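Local coordinates for putative tetR-family transcriptional regulatory protein (Streptomyces coelicolor, PDB 2DG8), which probably binds DNA as a dimeric transcriptional regulator of the TetR family, with a helix-turn-helix domain joined to an all-helical C-terminal domain of the tetracycline-repressor type, at residues W127-L135 / A144-E152; L19-I27 / R102-L110. One frame throughout, in Å; residues are numbered along the deposited sequence.

Contact 1: residues W127-L135 / A144-E152; sequences WMRRSRVHL and ARQLDALIE
L135 and A144 bring the two helices together with their CA atoms 5.5 Å apart; the axes of the two short segments come within 9.3 Å, their N-to-C directions 116° apart. L135 is a knob in a hole made by A144, L147, D148 and I151. Its CB meets A144 CB at 4.0 Å, and its CD1 reaches I151 CD1. D148 is the reciprocal knob, seated among M128, S131, R132 and L135. With CG anti to the backbone N (chi1 -162°), its carboxylate reaches across to S131, and D148 OD2 lies 3.7 Å from S131 CB. S131 OG is turned back to its own helix and donates to W127 O. R132 does not bind D148 directly. A water bridges them: it accepts from R132 NH2 at 3.0 Å, at the edge of the guanidinium, and donates to D148 OD1 at 2.7 Å. The guanidinium of R145 lies over one face of that of R132, planes 29° apart, and NH2 of R145 is 3.1 Å from NH1 of R132. This is a stack of two like-charged guanidinium groups; the close nitrogens are both donors and are not hydrogen-bonded. The nearby D148 carboxylate probably eases the like charges. H157 of the second subunit also packs on M128 and D148. Helices 121-135 and 141-159 follow each other along the chain and pack by knobs into holes, part of the all-helical C-terminal domain of a TetR-family regulator.

Contact 2: residues L19-I27 / R102-L110; sequences LDLIAEEGI and RDLVLTQEL
L106 fills the centre of the contact, pushing its CD2 against A23 CB at 3.7 Å and against I22 CG2 at 4.0 Å. This is the junction between the N-terminal DNA-binding domain of the TetR fold, here helix 10-25, and helix 101-116 of the C-terminal domain. The short helical segments cross nearly at a right angle, 91°. L106 CD1 also meets L19 CG, and the two leucine side chains cross steeply. Next to it, V105 CG1 rests on the backbone of A23, 3.6 Å from A23 O. Further along, E109 bends at chi2 (-74°), and its CG packs on I22 CG2 at 3.6 Å. The carboxylate then lies by the end of helix 10-25, with OE1 beside I27 CB and OE2 beside G26 CA. G26 has positive phi as the chain leaves the helix. The charge of E109 is met by R116 of the second subunit, which also donates to the carbonyls of I22 and A23, so the dimer partner ties both helices. At the other edge R102 passes alongside A23, its CG 4.0 Å from A23 CB, to reach D20. NH1 of R102 also lies close to L19 CB. R102 makes a salt bridge with D20: NH1 and NH2 both donate to D20 OD2, at 2.9 and 2.8 Å. Replacing D20 by an alanine would probably leave the R102 guanidinium without its carboxylate mate and set it free to turn. The carboxylate and guanidinium planes stand 77° apart, and R102 NH1 and NH2 approach D20 OD2 from opposite faces of the carboxylate plane.

In the fold
Contact 1 and contact 2 lie on opposite sides of the chain's centre, about 22 Å apart between their centres. Contact 1 is buried and stays within the C-terminal domain. Contact 2 is partly buried and joins that domain to the DNA-binding one. They share no helix, but helices 101-116 and 121-135 follow each other and touch: W127 CH2 packs 3.7 Å from T107 CG2. Each is built round a leucine, L135 or L106, but in contact 1 the carboxylate of D148 is the second knob. Contact 1 uses a water bridge and stacked arginines, contact 2 a direct salt bridge at one edge, and at the other a carboxylate paired with R116 of the second subunit.

Contact 1: residues W127-L135 / A144-E152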
ATOM      1  N   TRP A 127      10.399   6.570   7.540  1.00 35.17           N
ATOM      2  CA  TRP A 127      10.002   5.215   7.922  1.00 34.88           C
ATOM      3  C   TRP A 127      10.875   4.214   7.135  1.00 33.42           C
ATOM      4  O   TRP A 127      11.489   3.314   7.704  1.00 33.97           O
ATOM      5  CB  TRP A 127       8.509   4.999   7.598  1.00 33.28           C
ATOM      6  CG  TRP A 127       7.929   3.698   8.094  1.00 32.23           C
ATOM      7  CD1 TRP A 127       8.574   2.734   8.815  1.00 33.09           C
ATOM      8  CD2 TRP A 127       6.596   3.208   7.879  1.00 32.83           C
ATOM      9  NE1 TRP A 127       7.732   1.673   9.060  1.00 33.39           N
ATOM     10  CE2 TRP A 127       6.512   1.935   8.494  1.00 32.83           C
ATOM     11  CE3 TRP A 127       5.466   3.721   7.225  1.00 31.69           C
ATOM     12  CZ2 TRP A 127       5.342   1.161   8.473  1.00 31.08           C
ATOM     13  CZ3 TRP A 127       4.298   2.956   7.204  1.00 35.37           C
ATOM     14  CH2 TRP A 127       4.248   1.684   7.826  1.00 36.06           C
ATOM     15  N   MET A 128      10.943   4.394   5.824  1.00 34.09           N
ATOM     16  CA  MET A 128      11.741   3.502   4.987  1.00 36.97           C
ATOM     17  C   MET A 128      13.215   3.519   5.381  1.00 35.59           C
ATOM     18  O   MET A 128      13.889   2.495   5.327  1.00 35.94           O
ATOM     19  CB  MET A 128      11.605   3.890   3.512  1.00 37.72           C
ATOM     20  CG  MET A 128      10.221   3.662   2.931  1.00 41.57           C
ATOM     21  SD  MET A 128      10.168   4.052   1.166  1.00 47.92           S
ATOM     22  CE  MET A 128       9.992   5.809   1.200  1.00 45.94           C
ATOM     23  N   ARG A 129      13.706   4.684   5.785  1.00 35.78           N
ATOM     24  CA  ARG A 129      15.101   4.829   6.171  1.00 38.58           C
ATOM     25  C   ARG A 129      15.432   4.048   7.438  1.00 38.16           C
ATOM     26  O   ARG A 129      16.472   3.406   7.521  1.00 39.25           O
ATOM     27  CB  ARG A 129      15.441   6.307   6.384  1.00 39.38           C
ATOM     28  CG  ARG A 129      16.932   6.590   6.476  1.00 43.91           C
ATOM     29  CD  ARG A 129      17.196   7.799   7.361  1.00 49.02           C
ATOM     30  NE  ARG A 129      17.130   7.421   8.768  1.00 52.59           N
ATOM     31  CZ  ARG A 129      16.932   8.274   9.765  1.00 54.78           C
ATOM     32  NH1 ARG A 129      16.774   9.566   9.512  1.00 58.58           N
ATOM     33  NH2 ARG A 129      16.892   7.836  11.015  1.00 54.53           N
ATOM     34  N   ARG A 130      14.554   4.115   8.430  1.00 39.33           N
ATOM     35  CA  ARG A 130      14.781   3.406   9.686  1.00 40.45           C
ATOM     36  C   ARG A 130      14.659   1.892   9.489  1.00 39.99           C
ATOM     37  O   ARG A 130      15.367   1.104  10.129  1.00 39.86           O
ATOM     38  CB  ARG A 130      13.792   3.905  10.736  1.00 42.14           C
ATOM     39  CG  ARG A 130      13.880   5.410  10.945  1.00 46.91           C
ATOM     40  CD  ARG A 130      14.027   5.751  12.415  1.00 51.03           C
ATOM     41  NE  ARG A 130      12.779   5.565  13.147  1.00 55.82           N
ATOM     42  CZ  ARG A 130      12.712   5.335  14.454  1.00 58.12           C
ATOM     43  NH1 ARG A 130      11.535   5.183  15.039  1.00 60.58           N
ATOM     44  NH2 ARG A 130      13.821   5.235  15.174  1.00 59.28           N
ATOM     45  N   SER A 131      13.759   1.488   8.599  1.00 39.25           N
ATOM     46  CA  SER A 131      13.589   0.069   8.300  1.00 37.89           C
ATOM     47  C   SER A 131      14.918  -0.439   7.744  1.00 37.42           C
ATOM     48  O   SER A 131      15.444  -1.468   8.176  1.00 36.23           O
ATOM     49  CB  SER A 131      12.500  -0.128   7.243  1.00 34.85           C
ATOM     50  OG  SER A 131      11.249   0.339   7.704  1.00 31.21           O
ATOM     51  N   ARG A 132      15.463   0.308   6.788  1.00 37.95           N
ATOM     52  CA  ARG A 132      16.716  -0.069   6.151  1.00 40.47           C
ATOM     53  C   ARG A 132      17.879  -0.142   7.129  1.00 40.92           C
ATOM     54  O   ARG A 132      18.780  -0.960   6.963  1.00 42.22           O
ATOM     55  CB  ARG A 132      17.056   0.901   5.013  1.00 39.84           C
ATOM     56  CG  ARG A 132      16.077   0.856   3.847  1.00 40.74           C
ATOM     57  CD  ARG A 132      16.712   1.437   2.581  1.00 44.34           C
ATOM     58  NE  ARG A 132      17.252   2.779   2.787  1.00 43.89           N
ATOM     59  CZ  ARG A 132      16.545   3.901   2.694  1.00 46.71           C
ATOM     60  NH1 ARG A 132      17.134   5.071   2.903  1.00 45.13           N
ATOM     61  NH2 ARG A 132      15.254   3.857   2.381  1.00 47.05           N
ATOM     62  N   VAL A 133      17.863   0.708   8.149  1.00 39.77           N
ATOM     63  CA  VAL A 133      18.937   0.689   9.130  1.00 39.73           C
ATOM     64  C   VAL A 133      19.043  -0.723   9.713  1.00 40.00           C
ATOM     65  O   VAL A 133      20.100  -1.357   9.647  1.00 39.24           O
ATOM     66  CB  VAL A 133      18.686   1.716  10.268  1.00 40.19           C
ATOM     67  CG1 VAL A 133      19.751   1.578  11.344  1.00 42.37           C
ATOM     68  CG2 VAL A 133      18.708   3.137   9.703  1.00 40.82           C
ATOM     69  N   HIS A 134      17.942  -1.227  10.263  1.00 39.18           N
ATOM     70  CA  HIS A 134      17.948  -2.566  10.850  1.00 39.10           C
ATOM     71  C   HIS A 134      18.265  -3.650   9.830  1.00 38.51           C
ATOM     72  O   HIS A 134      18.833  -4.684  10.173  1.00 39.21           O
ATOM     73  CB  HIS A 134      16.609  -2.870  11.511  1.00 40.59           C
ATOM     74  CG  HIS A 134      16.281  -1.949  12.647  1.00 44.26           C
ATOM     75  ND1 HIS A 134      15.368  -0.925  12.532  1.00 45.89           N
ATOM     76  CD2 HIS A 134      16.790  -1.866  13.897  1.00 43.67           C
ATOM     77  CE1 HIS A 134      15.328  -0.246  13.667  1.00 45.69           C
ATOM     78  NE2 HIS A 134      16.182  -0.796  14.508  1.00 45.99           N
ATOM     79  N   LEU A 135      17.895  -3.414   8.578  1.00 37.69           N
ATOM     80  CA  LEU A 135      18.149  -4.387   7.528  1.00 38.09           C
ATOM     81  C   LEU A 135      19.643  -4.396   7.213  1.00 38.71           C
ATOM     82  O   LEU A 135      20.224  -5.446   6.938  1.00 36.44           O
ATOM     83  CB  LEU A 135      17.348  -4.022   6.282  1.00 33.12           C
ATOM     84  CG  LEU A 135      16.185  -4.871   5.761  1.00 35.06           C
ATOM     85  CD1 LEU A 135      15.503  -5.727   6.826  1.00 28.71           C
ATOM     86  CD2 LEU A 135      15.222  -3.911   5.119  1.00 30.05           C
ATOM     87  N   ALA A 144      19.713  -4.234   1.037  1.00 40.17           N
ATOM     88  CA  ALA A 144      18.806  -3.814   2.098  1.00 39.61           C
ATOM     89  C   ALA A 144      17.672  -2.970   1.516  1.00 38.22           C
ATOM     90  O   ALA A 144      16.528  -3.073   1.960  1.00 38.58           O
ATOM     91  CB  ALA A 144      19.558  -3.026   3.151  1.00 36.49           C
ATOM     92  N   ARG A 145      17.989  -2.144   0.523  1.00 35.66           N
ATOM     93  CA  ARG A 145      16.981  -1.302  -0.105  1.00 34.93           C
ATOM     94  C   ARG A 145      16.056  -2.156  -0.971  1.00 35.66           C
ATOM     95  O   ARG A 145      14.832  -1.993  -0.935  1.00 34.89           O
ATOM     96  CB  ARG A 145      17.638  -0.218  -0.963  1.00 34.30           C
ATOM     97  CG  ARG A 145      16.638   0.762  -1.567  1.00 36.40           C
ATOM     98  CD  ARG A 145      17.328   1.922  -2.274  1.00 36.83           C
ATOM     99  NE  ARG A 145      17.891   2.902  -1.347  1.00 39.00           N
ATOM    100  CZ  ARG A 145      17.266   4.015  -0.953  1.00 40.19           C
ATOM    101  NH1 ARG A 145      16.048   4.299  -1.400  1.00 32.71           N
ATOM    102  NH2 ARG A 145      17.871   4.856  -0.123  1.00 37.82           N
ATOM    103  N   GLN A 146      16.642  -3.057  -1.759  1.00 32.50           N
ATOM    104  CA  GLN A 146      15.846  -3.941  -2.606  1.00 32.06           C
ATOM    105  C   GLN A 146      14.958  -4.826  -1.717  1.00 31.84           C
ATOM    106  O   GLN A 146      13.784  -5.062  -2.021  1.00 29.40           O
ATOM    107  CB  GLN A 146      16.759  -4.825  -3.468  1.00 30.65           C
ATOM    108  CG  GLN A 146      17.748  -4.044  -4.328  1.00 30.61           C
ATOM    109  CD  GLN A 146      18.742  -4.939  -5.058  1.00 33.64           C
ATOM    110  OE1 GLN A 146      19.882  -4.538  -5.305  1.00 37.36           O
ATOM    111  NE2 GLN A 146      18.314  -6.146  -5.420  1.00 24.59           N
ATOM    112  N   LEU A 147      15.528  -5.297  -0.612  1.00 30.61           N
ATOM    113  CA  LEU A 147      14.806  -6.157   0.317  1.00 32.67           C
ATOM    114  C   LEU A 147      13.627  -5.448   0.983  1.00 31.85           C
ATOM    115  O   LEU A 147      12.559  -6.042   1.157  1.00 30.69           O
ATOM    116  CB  LEU A 147      15.767  -6.697   1.384  1.00 31.26           C
ATOM    117  CG  LEU A 147      15.184  -7.661   2.415  1.00 34.29           C
ATOM    118  CD1 LEU A 147      14.368  -8.763   1.716  1.00 33.29           C
ATOM    119  CD2 LEU A 147      16.329  -8.254   3.239  1.00 35.81           C
ATOM    120  N   ASP A 148      13.811  -4.181   1.345  1.00 30.48           N
ATOM    121  CA  ASP A 148      12.734  -3.418   1.981  1.00 29.33           C
ATOM    122  C   ASP A 148      11.544  -3.308   1.034  1.00 31.32           C
ATOM    123  O   ASP A 148      10.394  -3.372   1.465  1.00 33.85           O
ATOM    124  CB  ASP A 148      13.199  -2.007   2.365  1.00 31.09           C
ATOM    125  CG  ASP A 148      12.283  -1.352   3.404  1.00 35.30           C
ATOM    126  OD1 ASP A 148      12.151  -0.106   3.403  1.00 35.42           O
ATOM    127  OD2 ASP A 148      11.700  -2.089   4.234  1.00 32.67           O
ATOM    128  N   ALA A 149      11.813  -3.133  -0.260  1.00 30.17           N
ATOM    129  CA  ALA A 149      10.732  -3.040  -1.233  1.00 30.37           C
ATOM    130  C   ALA A 149      10.038  -4.395  -1.390  1.00 31.20           C
ATOM    131  O   ALA A 149       8.828  -4.454  -1.633  1.00 30.61           O
ATOM    132  CB  ALA A 149      11.267  -2.570  -2.584  1.00 28.49           C
ATOM    133  N   LEU A 150      10.804  -5.480  -1.267  1.00 31.18           N
ATOM    134  CA  LEU A 150      10.227  -6.819  -1.391  1.00 31.79           C
ATOM    135  C   LEU A 150       9.325  -7.076  -0.191  1.00 31.36           C
ATOM    136  O   LEU A 150       8.191  -7.540  -0.340  1.00 34.33           O
ATOM    137  CB  LEU A 150      11.324  -7.896  -1.452  1.00 30.40           C
ATOM    138  CG  LEU A 150      10.846  -9.352  -1.541  1.00 30.51           C
ATOM    139  CD1 LEU A 150      10.038  -9.543  -2.826  1.00 31.12           C
ATOM    140  CD2 LEU A 150      12.043 -10.308  -1.520  1.00 30.84           C
ATOM    141  N   ILE A 151       9.839  -6.779   0.999  1.00 31.15           N
ATOM    142  CA  ILE A 151       9.078  -6.970   2.231  1.00 31.09           C
ATOM    143  C   ILE A 151       7.752  -6.221   2.122  1.00 32.17           C
ATOM    144  O   ILE A 151       6.686  -6.743   2.487  1.00 31.83           O
ATOM    145  CB  ILE A 151       9.879  -6.452   3.465  1.00 31.54           C
ATOM    146  CG1 ILE A 151      11.055  -7.388   3.743  1.00 29.26           C
ATOM    147  CG2 ILE A 151       8.974  -6.338   4.690  1.00 30.31           C
ATOM    148  CD1 ILE A 151      11.963  -6.925   4.857  1.00 29.93           C
ATOM    149  N   GLU A 152       7.827  -5.000   1.604  1.00 29.58           N
ATOM    150  CA  GLU A 152       6.645  -4.164   1.434  1.00 32.18           C
ATOM    151  C   GLU A 152       5.627  -4.872   0.540  1.00 29.53           C
ATOM    152  O   GLU A 152       4.458  -4.997   0.891  1.00 28.95           O
ATOM    153  CB  GLU A 152       7.041  -2.831   0.796  1.00 32.75           C
ATOM    154  CG  GLU A 152       5.932  -1.813   0.741  1.00 36.74           C
ATOM    155  CD  GLU A 152       5.714  -1.135   2.081  1.00 39.80           C
ATOM    156  OE1 GLU A 152       6.681  -0.544   2.613  1.00 40.61           O
ATOM    157  OE2 GLU A 152       4.580  -1.197   2.601  1.00 40.10           O
TER
HETATM  158  O   HOH W   1      13.633   1.383   1.676  1.00 30.01           O

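Contact 2: residues L19-I27 / R102-L110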
ATOM      1  N   LEU A  19      -4.901   7.657  16.662  1.00 28.40           N
ATOM      2  CA  LEU A  19      -4.577   6.446  15.908  1.00 32.07           C
ATOM      3  C   LEU A  19      -5.779   5.500  15.931  1.00 31.96           C
ATOM      4  O   LEU A  19      -6.159   4.959  14.898  1.00 31.72           O
ATOM      5  CB  LEU A  19      -3.341   5.772  16.524  1.00 33.32           C
ATOM      6  CG  LEU A  19      -2.017   5.749  15.744  1.00 34.24           C
ATOM      7  CD1 LEU A  19      -1.970   6.793  14.638  1.00 28.66           C
ATOM      8  CD2 LEU A  19      -0.888   5.940  16.738  1.00 36.41           C
ATOM      9  N   ASP A  20      -6.371   5.306  17.109  1.00 32.49           N
ATOM     10  CA  ASP A  20      -7.551   4.457  17.249  1.00 33.83           C
ATOM     11  C   ASP A  20      -8.630   4.971  16.290  1.00 35.01           C
ATOM     12  O   ASP A  20      -9.209   4.206  15.521  1.00 36.45           O
ATOM     13  CB  ASP A  20      -8.110   4.524  18.681  1.00 34.75           C
ATOM     14  CG  ASP A  20      -7.242   3.802  19.700  1.00 41.47           C
ATOM     15  OD1 ASP A  20      -7.485   3.994  20.913  1.00 43.07           O
ATOM     16  OD2 ASP A  20      -6.330   3.041  19.302  1.00 42.67           O
ATOM     17  N   LEU A  21      -8.900   6.275  16.361  1.00 34.32           N
ATOM     18  CA  LEU A  21      -9.906   6.913  15.520  1.00 34.06           C
ATOM     19  C   LEU A  21      -9.656   6.670  14.031  1.00 33.80           C
ATOM     20  O   LEU A  21     -10.552   6.235  13.314  1.00 33.56           O
ATOM     21  CB  LEU A  21      -9.945   8.422  15.816  1.00 34.24           C
ATOM     22  CG  LEU A  21     -10.972   9.324  15.115  1.00 36.25           C
ATOM     23  CD1 LEU A  21     -10.609   9.495  13.645  1.00 39.94           C
ATOM     24  CD2 LEU A  21     -12.369   8.721  15.261  1.00 37.48           C
ATOM     25  N   ILE A  22      -8.442   6.947  13.563  1.00 34.50           N
ATOM     26  CA  ILE A  22      -8.129   6.746  12.149  1.00 35.56           C
ATOM     27  C   ILE A  22      -8.316   5.279  11.752  1.00 37.77           C
ATOM     28  O   ILE A  22      -8.936   4.975  10.728  1.00 35.71           O
ATOM     29  CB  ILE A  22      -6.675   7.196  11.825  1.00 36.26           C
ATOM     30  CG1 ILE A  22      -6.551   8.714  12.001  1.00 35.01           C
ATOM     31  CG2 ILE A  22      -6.297   6.813  10.390  1.00 31.51           C
ATOM     32  CD1 ILE A  22      -5.139   9.237  11.814  1.00 37.25           C
ATOM     33  N   ALA A  23      -7.797   4.368  12.574  1.00 38.38           N
ATOM     34  CA  ALA A  23      -7.914   2.936  12.291  1.00 38.88           C
ATOM     35  C   ALA A  23      -9.374   2.486  12.186  1.00 39.65           C
ATOM     36  O   ALA A  23      -9.743   1.758  11.273  1.00 38.94           O
ATOM     37  CB  ALA A  23      -7.205   2.134  13.369  1.00 34.43           C
ATOM     38  N   GLU A  24     -10.201   2.931  13.123  1.00 43.06           N
ATOM     39  CA  GLU A  24     -11.608   2.552  13.151  1.00 44.55           C
ATOM     40  C   GLU A  24     -12.538   3.273  12.179  1.00 43.41           C
ATOM     41  O   GLU A  24     -13.311   2.628  11.470  1.00 46.99           O
ATOM     42  CB  GLU A  24     -12.159   2.722  14.567  1.00 48.85           C
ATOM     43  CG  GLU A  24     -11.545   1.793  15.607  1.00 53.65           C
ATOM     44  CD  GLU A  24     -12.010   2.112  17.024  1.00 56.72           C
ATOM     45  OE1 GLU A  24     -13.239   2.223  17.245  1.00 59.47           O
ATOM     46  OE2 GLU A  24     -11.148   2.245  17.918  1.00 55.99           O
ATOM     47  N   GLU A  25     -12.457   4.597  12.125  1.00 41.61           N
ATOM     48  CA  GLU A  25     -13.362   5.377  11.275  1.00 40.09           C
ATOM     49  C   GLU A  25     -12.762   6.006  10.028  1.00 39.34           C
ATOM     50  O   GLU A  25     -13.499   6.518   9.182  1.00 37.43           O
ATOM     51  CB  GLU A  25     -14.019   6.481  12.114  1.00 40.58           C
ATOM     52  CG  GLU A  25     -14.869   5.962  13.279  1.00 40.84           C
ATOM     53  CD  GLU A  25     -15.393   7.076  14.173  1.00 41.39           C
ATOM     54  OE1 GLU A  25     -15.912   8.075  13.635  1.00 43.48           O
ATOM     55  OE2 GLU A  25     -15.290   6.951  15.411  1.00 42.58           O
ATOM     56  N   GLY A  26     -11.437   5.991   9.918  1.00 36.66           N
ATOM     57  CA  GLY A  26     -10.798   6.575   8.755  1.00 35.47           C
ATOM     58  C   GLY A  26     -10.283   7.981   8.998  1.00 36.79           C
ATOM     59  O   GLY A  26     -10.728   8.675   9.919  1.00 37.75           O
ATOM     60  N   ILE A  27      -9.350   8.403   8.152  1.00 34.75           N
ATOM     61  CA  ILE A  27      -8.731   9.714   8.247  1.00 35.49           C
ATOM     62  C   ILE A  27      -9.707  10.903   8.190  1.00 36.13           C
ATOM     63  O   ILE A  27      -9.553  11.862   8.942  1.00 35.21           O
ATOM     64  CB  ILE A  27      -7.659   9.878   7.144  1.00 35.39           C
ATOM     65  CG1 ILE A  27      -6.812  11.120   7.410  1.00 39.17           C
ATOM     66  CG2 ILE A  27      -8.318   9.962   5.772  1.00 34.26           C
ATOM     67  CD1 ILE A  27      -5.909  10.985   8.615  1.00 41.57           C
ATOM     68  N   ARG A 102      -5.472  -3.664  12.506  1.00 36.08           N
ATOM     69  CA  ARG A 102      -5.363  -2.250  12.878  1.00 35.82           C
ATOM     70  C   ARG A 102      -4.079  -1.668  12.287  1.00 34.51           C
ATOM     71  O   ARG A 102      -4.083  -0.572  11.737  1.00 33.98           O
ATOM     72  CB  ARG A 102      -5.340  -2.107  14.402  1.00 37.88           C
ATOM     73  CG  ARG A 102      -4.925  -0.733  14.917  1.00 39.94           C
ATOM     74  CD  ARG A 102      -4.094  -0.881  16.184  1.00 44.16           C
ATOM     75  NE  ARG A 102      -3.650   0.398  16.737  1.00 44.85           N
ATOM     76  CZ  ARG A 102      -4.455   1.286  17.310  1.00 49.14           C
ATOM     77  NH1 ARG A 102      -3.959   2.423  17.782  1.00 47.71           N
ATOM     78  NH2 ARG A 102      -5.758   1.036  17.417  1.00 48.20           N
ATOM     79  N   ASP A 103      -2.980  -2.406  12.403  1.00 33.96           N
ATOM     80  CA  ASP A 103      -1.708  -1.947  11.859  1.00 33.30           C
ATOM     81  C   ASP A 103      -1.749  -1.877  10.326  1.00 33.63           C
ATOM     82  O   ASP A 103      -1.234  -0.930   9.721  1.00 32.81           O
ATOM     83  CB  ASP A 103      -0.577  -2.859  12.337  1.00 34.53           C
ATOM     84  CG  ASP A 103      -0.259  -2.663  13.817  1.00 36.23           C
ATOM     85  OD1 ASP A 103       0.577  -3.417  14.364  1.00 36.61           O
ATOM     86  OD2 ASP A 103      -0.847  -1.741  14.432  1.00 38.80           O
ATOM     87  N   LEU A 104      -2.368  -2.873   9.700  1.00 32.44           N
ATOM     88  CA  LEU A 104      -2.487  -2.890   8.247  1.00 31.61           C
ATOM     89  C   LEU A 104      -3.279  -1.664   7.784  1.00 30.06           C
ATOM     90  O   LEU A 104      -2.897  -0.993   6.833  1.00 29.44           O
ATOM     91  CB  LEU A 104      -3.199  -4.169   7.792  1.00 31.97           C
ATOM     92  CG  LEU A 104      -3.609  -4.267   6.323  1.00 35.64           C
ATOM     93  CD1 LEU A 104      -2.368  -4.305   5.417  1.00 33.52           C
ATOM     94  CD2 LEU A 104      -4.466  -5.521   6.138  1.00 37.46           C
ATOM     95  N   VAL A 105      -4.389  -1.385   8.460  1.00 28.85           N
ATOM     96  CA  VAL A 105      -5.228  -0.236   8.114  1.00 29.94           C
ATOM     97  C   VAL A 105      -4.493   1.098   8.315  1.00 28.01           C
ATOM     98  O   VAL A 105      -4.565   1.985   7.461  1.00 30.43           O
ATOM     99  CB  VAL A 105      -6.549  -0.246   8.957  1.00 32.49           C
ATOM    100  CG1 VAL A 105      -7.346   1.037   8.734  1.00 31.46           C
ATOM    101  CG2 VAL A 105      -7.390  -1.450   8.576  1.00 29.16           C
ATOM    102  N   LEU A 106      -3.775   1.238   9.428  1.00 28.86           N
ATOM    103  CA  LEU A 106      -3.037   2.477   9.700  1.00 26.61           C
ATOM    104  C   LEU A 106      -1.928   2.645   8.665  1.00 27.53           C
ATOM    105  O   LEU A 106      -1.646   3.757   8.204  1.00 26.62           O
ATOM    106  CB  LEU A 106      -2.461   2.459  11.121  1.00 27.99           C
ATOM    107  CG  LEU A 106      -3.501   2.570  12.259  1.00 29.87           C
ATOM    108  CD1 LEU A 106      -2.820   2.419  13.632  1.00 26.35           C
ATOM    109  CD2 LEU A 106      -4.216   3.918  12.166  1.00 29.59           C
ATOM    110  N   THR A 107      -1.305   1.537   8.285  1.00 26.07           N
ATOM    111  CA  THR A 107      -0.263   1.587   7.278  1.00 28.94           C
ATOM    112  C   THR A 107      -0.872   2.115   5.978  1.00 27.62           C
ATOM    113  O   THR A 107      -0.334   3.024   5.351  1.00 27.49           O
ATOM    114  CB  THR A 107       0.346   0.179   6.999  1.00 27.18           C
ATOM    115  OG1 THR A 107       0.936  -0.339   8.193  1.00 29.04           O
ATOM    116  CG2 THR A 107       1.410   0.261   5.930  1.00 25.60           C
ATOM    117  N   GLN A 108      -2.000   1.546   5.572  1.00 29.81           N
ATOM    118  CA  GLN A 108      -2.630   1.988   4.332  1.00 30.57           C
ATOM    119  C   GLN A 108      -3.163   3.418   4.417  1.00 30.88           C
ATOM    120  O   GLN A 108      -3.135   4.150   3.428  1.00 32.95           O
ATOM    121  CB  GLN A 108      -3.748   1.020   3.926  1.00 30.27           C
ATOM    122  CG  GLN A 108      -3.246  -0.407   3.683  1.00 31.27           C
ATOM    123  CD  GLN A 108      -2.135  -0.473   2.638  1.00 33.70           C
ATOM    124  OE1 GLN A 108      -1.178  -1.224   2.788  1.00 36.95           O
ATOM    125  NE2 GLN A 108      -2.268   0.304   1.576  1.00 32.86           N
ATOM    126  N   GLU A 109      -3.649   3.826   5.585  1.00 28.86           N
ATOM    127  CA  GLU A 109      -4.148   5.195   5.724  1.00 30.34           C
ATOM    128  C   GLU A 109      -2.982   6.135   5.476  1.00 30.34           C
ATOM    129  O   GLU A 109      -3.096   7.090   4.709  1.00 32.56           O
ATOM    130  CB  GLU A 109      -4.720   5.444   7.131  1.00 26.13           C
ATOM    131  CG  GLU A 109      -6.109   4.869   7.361  1.00 29.89           C
ATOM    132  CD  GLU A 109      -7.213   5.659   6.656  1.00 35.98           C
ATOM    133  OE1 GLU A 109      -6.927   6.756   6.132  1.00 41.10           O
ATOM    134  OE2 GLU A 109      -8.375   5.196   6.638  1.00 33.84           O
ATOM    135  N   LEU A 110      -1.851   5.852   6.115  1.00 31.04           N
ATOM    136  CA  LEU A 110      -0.678   6.695   5.955  1.00 33.11           C
ATOM    137  C   LEU A 110      -0.245   6.811   4.501  1.00 33.87           C
ATOM    138  O   LEU A 110       0.035   7.907   4.019  1.00 35.50           O
ATOM    139  CB  LEU A 110       0.493   6.169   6.793  1.00 29.91           C
ATOM    140  CG  LEU A 110       1.800   6.926   6.550  1.00 30.69           C
ATOM    141  CD1 LEU A 110       1.584   8.410   6.757  1.00 31.23           C
ATOM    142  CD2 LEU A 110       2.880   6.404   7.482  1.00 30.79           C
TER